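Local coordinates for CrtC domain-containing protein (Fusarium vanettenii 77-13-4, PDB 7A0Q) that probably hydrates the isoflavonoid phytoalexin kievitone, a lyase reaction that would help the fungus detoxify a plant defence compound, at residues Ser134-Tyr139 with Ile149-Thr154; Ala153-Val158 with Pro179-Glu184. One frame throughout, in Å; residues are numbered along the deposited sequence. Where two conformers were deposited one is given.

Interactions 1 and 2 follow one another along the chain, sharing Ala153 and Thr154, and their centres lie about 9 Å apart. In interaction 1 the strand 145-152 pairs with 136-142; on its other edge the same strand pairs with 171-189, which supplies the second segment of interaction 2. Two probable backbone hydrogen bonds join them, from Asp152 N to Lys182 O (2.8 Å) and from Thr150 N to Glu184 O (2.9 Å). Beyond Asp152 the pairing gives way to a loop, tied to Ser180 by the hydroxyl of Thr155 and, weakly, to Lys182 by that of Thr154. Both contacts belong to the CrtC N-terminal lipocalin domain, and neither includes the magnesium-site residues Thr86, Ser109 and Ser119.

Interaction 1: Ser134-Tyr139 with Ile149-Thr154; sequences SKLRSY and ITYDAT
Leu136 and Ser138 pair with Tyr151 and Ile149 through four backbone hydrogen bonds, a regular antiparallel ladder in which Leu136 N reaches Tyr151 O at 2.9 Å and Ile149 N reaches Ser138 O at the same length. Between these two hydrogen-bonded pairs sits the non-hydrogen-bonded pair Arg137-Thr150, whose CA atoms are 4.3 Å apart; here CA-H groups point at carbonyls, as from Thr150 CA to Leu136 O at 3.1 Å.

A further polar link is made by side chains. The Tyr151 ring leaves its backbone with CG between N and the carbonyl carbon (chi1 37°), which carries it back across the neighbouring strand until OH lies 2.7 Å from Ser138 OG in a hydrogen bond. Ser138 OG also bonds Ser61 of strand 58-66, so the serine bridges two hydroxyls on this buried face.

Apolar packing accompanies it: Leu136 CB sits 3.4 Å from Tyr151 CE2, with CD1 close behind. On the face bearing Arg137 and Thr150, the methyl CG2 of Thr150 lies over one face of the guanidinium, toward its rim, 3.4 Å from Arg137 NH1, while salt bridges to Asp148 and Glu128 tether that group.

The whole is a beta hairpin, strands 136-142 and 145-152, among the antiparallel strands of the CrtC N-terminal lipocalin domain.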
# COMPACT_ATOMS: atom_id res chain seq x y z
N SER A 134 -17.11 4.75 -3.79
CA SER A 134 -17.66 5.75 -2.88
C SER A 134 -17.67 5.29 -1.43
O SER A 134 -17.66 6.13 -0.52
CB SER A 134 -19.07 6.14 -3.31
OG SER A 134 -19.05 6.80 -4.56
N LYS A 135 -17.69 3.98 -1.19
CA LYS A 135 -17.55 3.48 0.17
C LYS A 135 -16.96 2.09 0.12
O LYS A 135 -17.57 1.17 -0.42
CB LYS A 135 -18.89 3.47 0.91
CG LYS A 135 -18.71 3.31 2.42
CD LYS A 135 -20.04 3.47 3.15
CE LYS A 135 -19.85 3.30 4.66
NZ LYS A 135 -21.17 3.31 5.37
N LEU A 136 -15.77 1.95 0.70
CA LEU A 136 -15.06 0.70 0.89
C LEU A 136 -14.78 0.55 2.38
O LEU A 136 -14.73 1.55 3.11
CB LEU A 136 -13.75 0.68 0.10
CG LEU A 136 -13.90 0.77 -1.42
CD1 LEU A 136 -12.55 1.14 -2.05
CD2 LEU A 136 -14.41 -0.55 -1.97
N ARG A 137 -14.59 -0.68 2.83
CA ARG A 137 -14.40 -0.96 4.25
C ARG A 137 -13.27 -1.95 4.45
O ARG A 137 -13.29 -3.03 3.85
CB ARG A 137 -15.69 -1.50 4.89
CG ARG A 137 -15.59 -1.74 6.40
CD ARG A 137 -16.85 -2.44 6.97
NE ARG A 137 -18.07 -1.71 6.65
CZ ARG A 137 -18.56 -0.70 7.37
NH1 ARG A 137 -17.93 -0.29 8.47
NH2 ARG A 137 -19.67 -0.08 6.99
N SER A 138 -12.31 -1.59 5.30
CA SER A 138 -11.28 -2.51 5.80
C SER A 138 -11.55 -2.75 7.28
O SER A 138 -11.59 -1.80 8.06
CB SER A 138 -9.87 -1.94 5.61
OG SER A 138 -9.54 -1.83 4.23
N TYR A 139 -11.71 -4.01 7.67
CA TYR A 139 -12.10 -4.29 9.05
C TYR A 139 -11.36 -5.51 9.59
O TYR A 139 -10.98 -6.42 8.85
CB TYR A 139 -13.62 -4.48 9.18
CG TYR A 139 -14.13 -5.69 8.44
CD1 TYR A 139 -14.37 -5.64 7.07
CD2 TYR A 139 -14.35 -6.89 9.11
CE1 TYR A 139 -14.83 -6.75 6.39
CE2 TYR A 139 -14.82 -8.01 8.43
CZ TYR A 139 -15.06 -7.93 7.07
OH TYR A 139 -15.51 -9.02 6.37
N ILE A 149 -12.76 0.52 9.39
CA ILE A 149 -12.38 1.74 8.69
C ILE A 149 -13.11 1.77 7.35
O ILE A 149 -13.02 0.82 6.58
CB ILE A 149 -10.86 1.80 8.46
CG1 ILE A 149 -10.12 1.69 9.80
CG2 ILE A 149 -10.50 3.05 7.72
CD1 ILE A 149 -8.60 1.58 9.68
N THR A 150 -13.81 2.87 7.08
CA THR A 150 -14.42 3.06 5.77
C THR A 150 -13.73 4.20 5.04
O THR A 150 -13.17 5.11 5.66
CB THR A 150 -15.92 3.34 5.86
OG1 THR A 150 -16.16 4.52 6.65
CG2 THR A 150 -16.64 2.14 6.48
N TYR A 151 -13.74 4.13 3.71
CA TYR A 151 -13.09 5.20 2.96
C TYR A 151 -13.80 5.38 1.62
O TYR A 151 -14.45 4.48 1.10
CB TYR A 151 -11.57 4.96 2.78
CG TYR A 151 -11.18 3.52 2.57
CD1 TYR A 151 -11.05 2.65 3.65
CD2 TYR A 151 -10.95 3.02 1.29
CE1 TYR A 151 -10.71 1.32 3.45
CE2 TYR A 151 -10.62 1.69 1.09
CZ TYR A 151 -10.49 0.85 2.17
OH TYR A 151 -10.16 -0.47 1.97
N ASP A 152 -13.66 6.60 1.10
CA ASP A 152 -14.38 7.09 -0.07
C ASP A 152 -13.32 7.65 -1.02
O ASP A 152 -12.54 8.52 -0.62
CB ASP A 152 -15.39 8.16 0.37
CG ASP A 152 -16.17 8.79 -0.79
OD1 ASP A 152 -15.90 8.50 -1.97
OD2 ASP A 152 -17.07 9.61 -0.49
N ALA A 153 -13.30 7.14 -2.25
CA ALA A 153 -12.18 7.38 -3.17
C ALA A 153 -12.26 8.78 -3.80
O ALA A 153 -12.26 8.94 -5.02
CB ALA A 153 -12.15 6.30 -4.24
N THR A 154 -12.28 9.78 -2.93
CA THR A 154 -12.27 11.20 -3.29
C THR A 154 -10.88 11.67 -3.72
O THR A 154 -10.41 12.72 -3.26
CB THR A 154 -12.76 12.01 -2.08
OG1 THR A 154 -11.79 11.89 -1.02
CG2 THR A 154 -14.09 11.50 -1.61

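Interaction 2: Ala153-Val158 with Pro179-Glu184; sequences ATTGAV and PSAKTE
Thr155 presents its hydroxyl to the backbone of the facing segment: Ser180 N donates to Thr155 OG1 at 3.0 Å with an N-H...O angle of 141°. A chi1 of -176°, which sets OG1 opposite the backbone N, carries the hydroxyl across to the chain at Ser180, and the same oxygen also bonds the Glu31 carboxylate. One residue earlier, Thr154 OG1 receives a weak bond from Lys182 N at 3.4 Å; its stronger partner is the carbonyl of Glu31. Glu31 thus meets both hydroxyls.

Thr154 is the centre of an inverse gamma turn in the loop joining strands 145-152 and 158-168. Facing it, the chain of strand 171-189 turns a corner at Ser180, so Thr155 ties the loop to the bend itself, and Thr154 more weakly to Lys182 just after it, within the CrtC N-terminal lipocalin domain.

Van der Waals packing centres on Pro179. Its CD lies against two oxygens, 3.1 Å from Gly156 O, a carbonyl also hydrogen-bonded to Arg253, and 3.2 Å from Thr155 OG1. In an apolar contact Val158 CG2 meets Pro179 CG at 3.6 Å, and both residues also touch Trp204 and Arg253. At the other end of the contact, Ala181 CB approaches Ala153 CA at 4.1 Å.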
# COMPACT_ATOMS: atom_id res chain seq x y z
N ALA A 153 -13.30 7.14 -2.25
CA ALA A 153 -12.18 7.38 -3.17
C ALA A 153 -12.26 8.78 -3.80
O ALA A 153 -12.26 8.94 -5.02
CB ALA A 153 -12.15 6.30 -4.24
N THR A 154 -12.28 9.78 -2.93
CA THR A 154 -12.27 11.20 -3.29
C THR A 154 -10.88 11.67 -3.72
O THR A 154 -10.41 12.72 -3.26
CB THR A 154 -12.76 12.01 -2.08
OG1 THR A 154 -11.79 11.89 -1.02
CG2 THR A 154 -14.09 11.50 -1.61
N THR A 155 -10.22 10.91 -4.59
CA THR A 155 -8.78 11.08 -4.78
C THR A 155 -8.41 10.56 -6.17
O THR A 155 -8.90 9.51 -6.60
CB THR A 155 -8.01 10.34 -3.67
OG1 THR A 155 -6.60 10.58 -3.80
CG2 THR A 155 -8.31 8.82 -3.68
N GLY A 156 -7.58 11.32 -6.88
CA GLY A 156 -7.20 10.95 -8.24
C GLY A 156 -6.34 9.69 -8.28
O GLY A 156 -5.36 9.57 -7.53
N ALA A 157 -6.71 8.75 -9.14
CA ALA A 157 -6.03 7.45 -9.16
C ALA A 157 -4.60 7.56 -9.67
O ALA A 157 -4.28 8.39 -10.53
CB ALA A 157 -6.79 6.45 -10.03
N VAL A 158 -3.74 6.72 -9.10
CA VAL A 158 -2.39 6.45 -9.62
C VAL A 158 -2.52 5.23 -10.51
O VAL A 158 -2.78 4.13 -10.02
CB VAL A 158 -1.39 6.18 -8.48
CG1 VAL A 158 -0.01 5.83 -9.04
CG2 VAL A 158 -1.33 7.37 -7.51
N PRO A 179 -4.87 7.40 -3.58
CA PRO A 179 -3.87 7.76 -2.56
C PRO A 179 -4.37 8.42 -1.29
O PRO A 179 -3.80 8.19 -0.21
CB PRO A 179 -2.92 8.71 -3.30
CG PRO A 179 -3.25 8.58 -4.72
CD PRO A 179 -4.68 8.17 -4.83
N SER A 180 -5.42 9.23 -1.38
CA SER A 180 -5.81 10.11 -0.28
C SER A 180 -7.32 10.08 -0.07
O SER A 180 -7.99 11.12 -0.02
CB SER A 180 -5.32 11.53 -0.54
OG SER A 180 -3.91 11.58 -0.52
N ALA A 181 -7.87 8.88 0.07
CA ALA A 181 -9.31 8.72 0.23
C ALA A 181 -9.79 9.22 1.58
O ALA A 181 -9.14 8.99 2.61
CB ALA A 181 -9.69 7.23 0.08
N LYS A 182 -10.92 9.92 1.58
CA LYS A 182 -11.57 10.31 2.83
C LYS A 182 -11.87 9.08 3.67
O LYS A 182 -12.40 8.09 3.18
CB LYS A 182 -12.86 11.08 2.52
CG LYS A 182 -13.58 11.61 3.76
CD LYS A 182 -14.83 12.39 3.36
CE LYS A 182 -15.62 12.77 4.61
NZ LYS A 182 -16.90 13.46 4.29
N THR A 183 -11.53 9.15 4.96
CA THR A 183 -11.54 8.01 5.86
C THR A 183 -12.36 8.31 7.11
O THR A 183 -12.21 9.38 7.71
CB THR A 183 -10.10 7.67 6.27
OG1 THR A 183 -9.32 7.48 5.08
CG2 THR A 183 -10.05 6.44 7.13
N GLU A 184 -13.19 7.35 7.51
CA GLU A 184 -13.99 7.42 8.73
C GLU A 184 -13.94 6.07 9.44
O GLU A 184 -13.42 5.09 8.90
CB GLU A 184 -15.45 7.81 8.43
CG GLU A 184 -15.61 9.19 7.82
CD GLU A 184 -17.06 9.56 7.63
OE1 GLU A 184 -17.54 9.52 6.48
OE2 GLU A 184 -17.71 9.90 8.64